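Local coordinates for fimbrium subunit Fim1C (Bacteroides vulgatus, PDB 4QB7), which probably forms part of the tip of fimbriae, the cell-surface filaments that mediate cell adhesion and biofilm formation, at residues 118-130 / 204-218. Numbering follows the deposited sequence.
Sequences AKGAPTITFEVKT and NKAVYKFDNDTWEAI. With SO4 (sulfate ion), chain Q.
The F210 ring is held between P122 and Y208: P122 CG makes a CH-pi contact over one face, 4.1 Å from the ring centroid, Y208 CE2 sits above the centre of the opposite face, and the tip of I124 meets the edge, CD1 3.7 Å from F210 CE1. This packing closes one end of an antiparallel pair, strands 123-127 and 206-209, in a beta sheet of this fimbrillin-like protein; strand 214-217 extends the sheet by a hairpin with a G1 beta bulge, D213 and T214 both facing K209. Y208 CB lies over one face of the W215 ring, offset toward its rim, and the ring edge turns to F126, CH2 reaching F126 CB at 3.6 Å. F126 CG stands anti to its own N (chi1 -180°), which sends the ring along the buried face to L168 of strand 159-178. Without the F210 ring, as with an alanine here, a gap would probably open between P122 and Y208, and I124 CD1 would lose the edge it rests on. On the face bearing T123 and K209, T125 OG1 lies against V207 CG2. I124 and Y208 exchange two backbone hydrogen bonds, as do F126 and A206. Where P122 leads into one strand and F210 leaves the other, F210 N bonds to P122 O (3.2 Å), and a water bridges that same oxygen, at 2.8 Å, to D211 N.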
loop_
_atom_site.group_PDB
_atom_site.type_symbol
_atom_site.label_atom_id
_atom_site.label_comp_id
_atom_site.label_asym_id
_atom_site.label_seq_id
_atom_site.Cartn_x
_atom_site.Cartn_y
_atom_site.Cartn_z
ATOM N N ALA A 118 -14.792 22.078 -5.905
ATOM C CA ALA A 118 -15.605 20.855 -5.867
ATOM C C ALA A 118 -16.402 20.831 -4.554
ATOM O O ALA A 118 -15.915 21.278 -3.511
ATOM C CB ALA A 118 -14.732 19.616 -5.995
ATOM N N LYS A 119 -17.627 20.339 -4.614
ATOM C CA LYS A 119 -18.501 20.319 -3.449
ATOM C C LYS A 119 -18.471 18.947 -2.780
ATOM O O LYS A 119 -18.255 17.935 -3.441
ATOM C CB LYS A 119 -19.936 20.733 -3.858
ATOM C CG LYS A 119 -20.034 22.192 -4.326
ATOM C CD LYS A 119 -21.327 22.469 -5.058
ATOM C CE LYS A 119 -21.399 23.859 -5.652
ATOM N NZ LYS A 119 -22.742 24.136 -6.241
ATOM N N GLY A 120 -18.676 18.930 -1.473
ATOM C CA GLY A 120 -18.696 17.693 -0.706
ATOM C C GLY A 120 -17.326 17.224 -0.284
ATOM O O GLY A 120 -16.321 17.917 -0.518
ATOM N N ALA A 121 -17.287 16.015 0.325
ATOM C CA ALA A 121 -16.041 15.377 0.757
ATOM C C ALA A 121 -15.104 15.250 -0.451
ATOM O O ALA A 121 -15.588 15.096 -1.586
ATOM C CB ALA A 121 -16.322 14.018 1.384
ATOM N N PRO A 122 -13.783 15.446 -0.261
ATOM C CA PRO A 122 -12.868 15.411 -1.418
ATOM C C PRO A 122 -12.646 14.003 -2.008
ATOM O O PRO A 122 -13.212 12.994 -1.535
ATOM C CB PRO A 122 -11.578 16.003 -0.843
ATOM C CG PRO A 122 -11.610 15.627 0.598
ATOM C CD PRO A 122 -13.054 15.710 0.998
ATOM N N THR A 123 -11.855 13.951 -3.103
ATOM C CA THR A 123 -11.462 12.707 -3.782
ATOM C C THR A 123 -9.987 12.805 -4.161
ATOM O O THR A 123 -9.416 13.909 -4.173
ATOM C CB THR A 123 -12.339 12.338 -5.023
ATOM O OG1 THR A 123 -12.127 13.245 -6.109
ATOM C CG2 THR A 123 -13.809 12.230 -4.713
ATOM N N ILE A 124 -9.377 11.633 -4.433
ATOM C CA ILE A 124 -8.013 11.435 -4.887
ATOM C C ILE A 124 -8.034 10.462 -6.047
ATOM O O ILE A 124 -8.584 9.369 -5.908
ATOM C CB ILE A 124 -7.093 10.904 -3.762
ATOM C CG1 ILE A 124 -6.700 12.000 -2.758
ATOM C CG2 ILE A 124 -5.847 10.186 -4.330
ATOM C CD1 ILE A 124 -6.026 11.452 -1.534
ATOM N N THR A 125 -7.444 10.859 -7.189
ATOM C CA THR A 125 -7.187 9.984 -8.321
ATOM C C THR A 125 -5.734 9.543 -8.128
ATOM O O THR A 125 -4.822 10.387 -8.064
ATOM C CB THR A 125 -7.475 10.654 -9.650
ATOM O OG1 THR A 125 -8.855 10.990 -9.675
ATOM C CG2 THR A 125 -7.132 9.744 -10.845
ATOM N N PHE A 126 -5.536 8.230 -7.969
ATOM C CA PHE A 126 -4.231 7.684 -7.664
ATOM C C PHE A 126 -3.774 6.630 -8.688
ATOM O O PHE A 126 -4.550 5.753 -9.081
ATOM C CB PHE A 126 -4.291 7.085 -6.252
ATOM C CG PHE A 126 -3.024 6.456 -5.714
ATOM C CD1 PHE A 126 -1.977 7.246 -5.253
ATOM C CD2 PHE A 126 -2.912 5.076 -5.596
ATOM C CE1 PHE A 126 -0.814 6.665 -4.752
ATOM C CE2 PHE A 126 -1.754 4.499 -5.081
ATOM C CZ PHE A 126 -0.712 5.296 -4.664
ATOM N N GLU A 127 -2.499 6.744 -9.112
ATOM C CA GLU A 127 -1.814 5.822 -10.021
ATOM C C GLU A 127 -0.681 5.137 -9.275
ATOM O O GLU A 127 0.045 5.784 -8.519
ATOM C CB GLU A 127 -1.279 6.532 -11.274
ATOM C CG GLU A 127 -1.001 5.562 -12.411
ATOM C CD GLU A 127 -0.145 6.023 -13.577
ATOM O OE1 GLU A 127 -0.008 7.248 -13.794
ATOM O OE2 GLU A 127 0.383 5.140 -14.289
ATOM N N VAL A 128 -0.555 3.830 -9.452
ATOM C CA VAL A 128 0.486 3.015 -8.828
ATOM C C VAL A 128 1.812 3.263 -9.560
ATOM O O VAL A 128 1.872 3.150 -10.783
ATOM C CB VAL A 128 0.099 1.513 -8.805
ATOM C CG1 VAL A 128 1.208 0.669 -8.205
ATOM C CG2 VAL A 128 -1.195 1.300 -8.031
ATOM N N LYS A 129 2.859 3.626 -8.789
ATOM C CA LYS A 129 4.225 3.892 -9.249
ATOM C C LYS A 129 4.948 2.540 -9.404
ATOM O O LYS A 129 5.167 1.850 -8.415
ATOM C CB LYS A 129 4.923 4.800 -8.220
ATOM C CG LYS A 129 5.756 5.941 -8.772
ATOM C CD LYS A 129 5.918 7.022 -7.696
ATOM C CE LYS A 129 6.938 8.074 -8.065
ATOM N NZ LYS A 129 6.705 9.381 -7.378
ATOM N N THR A 130 5.284 2.142 -10.645
ATOM C CA THR A 130 5.963 0.852 -10.932
ATOM C C THR A 130 7.477 1.020 -11.192
ATOM O O THR A 130 8.182 0.024 -11.284
ATOM C CB THR A 130 5.313 0.152 -12.127
ATOM O OG1 THR A 130 5.462 0.980 -13.284
ATOM C CG2 THR A 130 3.831 -0.161 -11.898
ATOM N N ASN A 204 -4.692 0.023 -11.927
ATOM C CA ASN A 204 -3.392 0.674 -11.823
ATOM C C ASN A 204 -3.645 2.151 -11.540
ATOM O O ASN A 204 -2.768 2.840 -11.041
ATOM C CB ASN A 204 -2.521 0.452 -13.053
ATOM C CG ASN A 204 -2.983 1.183 -14.260
ATOM O OD1 ASN A 204 -4.157 1.171 -14.605
ATOM N ND2 ASN A 204 -2.078 1.907 -14.870
ATOM N N LYS A 205 -4.871 2.620 -11.833
ATOM C CA LYS A 205 -5.323 3.989 -11.614
ATOM C C LYS A 205 -6.766 3.923 -11.115
ATOM O O LYS A 205 -7.547 3.159 -11.673
ATOM C CB LYS A 205 -5.179 4.812 -12.909
ATOM C CG LYS A 205 -5.031 6.306 -12.650
ATOM C CD LYS A 205 -5.067 7.138 -13.934
ATOM C CE LYS A 205 -4.669 8.579 -13.706
ATOM N NZ LYS A 205 -4.563 9.317 -14.989
ATOM N N ALA A 206 -7.112 4.656 -10.030
ATOM C CA ALA A 206 -8.469 4.609 -9.455
ATOM C C ALA A 206 -8.802 5.856 -8.600
ATOM O O ALA A 206 -7.901 6.633 -8.244
ATOM C CB ALA A 206 -8.640 3.341 -8.620
ATOM N N VAL A 207 -10.106 6.041 -8.264
ATOM C CA VAL A 207 -10.562 7.193 -7.486
ATOM C C VAL A 207 -10.895 6.748 -6.049
ATOM O O VAL A 207 -11.616 5.776 -5.863
ATOM C CB VAL A 207 -11.752 7.925 -8.187
ATOM C CG1 VAL A 207 -12.265 9.118 -7.369
ATOM C CG2 VAL A 207 -11.363 8.377 -9.593
ATOM N N TYR A 208 -10.305 7.415 -5.055
ATOM C CA TYR A 208 -10.556 7.182 -3.634
ATOM C C TYR A 208 -11.495 8.282 -3.163
ATOM O O TYR A 208 -11.206 9.468 -3.353
ATOM C CB TYR A 208 -9.251 7.154 -2.797
ATOM C CG TYR A 208 -9.507 7.117 -1.304
ATOM C CD1 TYR A 208 -9.774 5.914 -0.646
ATOM C CD2 TYR A 208 -9.505 8.286 -0.545
ATOM C CE1 TYR A 208 -10.063 5.886 0.722
ATOM C CE2 TYR A 208 -9.820 8.272 0.814
ATOM C CZ TYR A 208 -10.100 7.074 1.442
ATOM O OH TYR A 208 -10.408 7.102 2.777
ATOM N N LYS A 209 -12.609 7.886 -2.541
ATOM C CA LYS A 209 -13.637 8.792 -2.065
ATOM C C LYS A 209 -13.561 8.944 -0.560
ATOM O O LYS A 209 -13.671 7.957 0.175
ATOM C CB LYS A 209 -15.027 8.267 -2.467
ATOM C CG LYS A 209 -15.326 8.197 -3.956
ATOM C CD LYS A 209 -16.830 8.063 -4.114
ATOM C CE LYS A 209 -17.393 6.692 -4.465
ATOM N NZ LYS A 209 -16.822 5.558 -3.693
ATOM N N PHE A 210 -13.400 10.195 -0.090
ATOM C CA PHE A 210 -13.345 10.504 1.330
ATOM C C PHE A 210 -14.733 10.424 1.974
ATOM O O PHE A 210 -14.823 10.325 3.196
ATOM C CB PHE A 210 -12.750 11.894 1.541
ATOM C CG PHE A 210 -11.248 11.947 1.488
ATOM C CD1 PHE A 210 -10.582 12.022 0.279
ATOM C CD2 PHE A 210 -10.496 11.961 2.655
ATOM C CE1 PHE A 210 -9.193 12.128 0.240
ATOM C CE2 PHE A 210 -9.107 12.048 2.608
ATOM C CZ PHE A 210 -8.467 12.139 1.401
ATOM N N ASP A 211 -15.816 10.496 1.170
ATOM C CA ASP A 211 -17.162 10.420 1.721
ATOM C C ASP A 211 -17.427 9.071 2.425
ATOM O O ASP A 211 -18.012 9.070 3.495
ATOM C CB ASP A 211 -18.225 10.675 0.649
ATOM C CG ASP A 211 -19.578 11.074 1.246
ATOM O OD1 ASP A 211 -19.649 12.161 1.945
ATOM O OD2 ASP A 211 -20.565 10.312 1.041
ATOM N N ASN A 212 -17.006 7.937 1.851
ATOM C CA ASN A 212 -17.287 6.646 2.480
ATOM C C ASN A 212 -16.040 5.742 2.610
ATOM O O ASN A 212 -16.186 4.537 2.903
ATOM C CB ASN A 212 -18.390 5.917 1.707
ATOM C CG ASN A 212 -18.085 5.736 0.255
ATOM O OD1 ASN A 212 -17.087 6.244 -0.268
ATOM N ND2 ASN A 212 -18.988 5.074 -0.440
ATOM N N ASP A 213 -14.837 6.322 2.398
ATOM C CA ASP A 213 -13.565 5.624 2.525
ATOM C C ASP A 213 -13.524 4.349 1.612
ATOM O O ASP A 213 -13.263 3.233 2.064
ATOM C CB ASP A 213 -13.296 5.316 4.017
ATOM C CG ASP A 213 -12.078 4.491 4.352
ATOM O OD1 ASP A 213 -11.016 4.736 3.755
ATOM O OD2 ASP A 213 -12.192 3.597 5.213
ATOM N N THR A 214 -13.819 4.537 0.323
ATOM C CA THR A 214 -13.811 3.471 -0.667
ATOM C C THR A 214 -13.192 3.955 -1.958
ATOM O O THR A 214 -13.190 5.154 -2.258
ATOM C CB THR A 214 -15.232 2.896 -0.977
ATOM O OG1 THR A 214 -16.023 3.865 -1.633
ATOM C CG2 THR A 214 -15.957 2.334 0.223
ATOM N N TRP A 215 -12.689 2.981 -2.732
ATOM C CA TRP A 215 -12.128 3.102 -4.067
ATOM C C TRP A 215 -13.167 2.741 -5.118
ATOM O O TRP A 215 -13.959 1.801 -4.945
ATOM C CB TRP A 215 -10.940 2.142 -4.225
ATOM C CG TRP A 215 -9.713 2.538 -3.478
ATOM C CD1 TRP A 215 -9.309 2.076 -2.264
ATOM C CD2 TRP A 215 -8.705 3.466 -3.913
ATOM N NE1 TRP A 215 -8.095 2.632 -1.928
ATOM C CE2 TRP A 215 -7.709 3.499 -2.917
ATOM C CE3 TRP A 215 -8.538 4.257 -5.061
ATOM C CZ2 TRP A 215 -6.555 4.273 -3.042
ATOM C CZ3 TRP A 215 -7.396 5.033 -5.180
ATOM C CH2 TRP A 215 -6.427 5.043 -4.176
ATOM N N GLU A 216 -13.123 3.450 -6.234
ATOM C CA GLU A 216 -13.947 3.163 -7.396
ATOM C C GLU A 216 -13.073 3.330 -8.664
ATOM O O GLU A 216 -11.970 3.866 -8.575
ATOM C CB GLU A 216 -15.219 4.010 -7.409
ATOM C CG GLU A 216 -14.981 5.504 -7.415
ATOM C CD GLU A 216 -16.194 6.314 -7.815
ATOM O OE1 GLU A 216 -17.303 5.990 -7.334
ATOM O OE2 GLU A 216 -16.043 7.261 -8.621
ATOM N N ALA A 217 -13.533 2.831 -9.821
ATOM C CA ALA A 217 -12.783 2.926 -11.077
ATOM C C ALA A 217 -12.712 4.355 -11.567
ATOM O O ALA A 217 -13.576 5.166 -11.213
ATOM C CB ALA A 217 -13.440 2.067 -12.141
ATOM N N ILE A 218 -11.719 4.656 -12.431
ATOM C CA ILE A 218 -11.659 5.977 -13.053
ATOM C C ILE A 218 -12.771 6.025 -14.144
ATOM O O ILE A 218 -13.224 4.984 -14.619
ATOM C CB ILE A 218 -10.255 6.422 -13.563
ATOM C CG1 ILE A 218 -9.637 5.460 -14.553
ATOM C CG2 ILE A 218 -9.318 6.726 -12.420
ATOM C CD1 ILE A 218 -8.833 6.159 -15.619
HETATM S S SO4 Q . -16.163 0.241 -9.036
HETATM O O1 SO4 Q . -16.686 -1.125 -9.212
HETATM O O2 SO4 Q . -16.429 1.058 -10.229
HETATM O O3 SO4 Q . -16.807 0.853 -7.868
HETATM O O4 SO4 Q . -14.727 0.152 -8.794
HETATM O O HOH W 1 -19.713 14.561 0.389
HETATM O O HOH W 2 -15.706 11.638 -1.563
#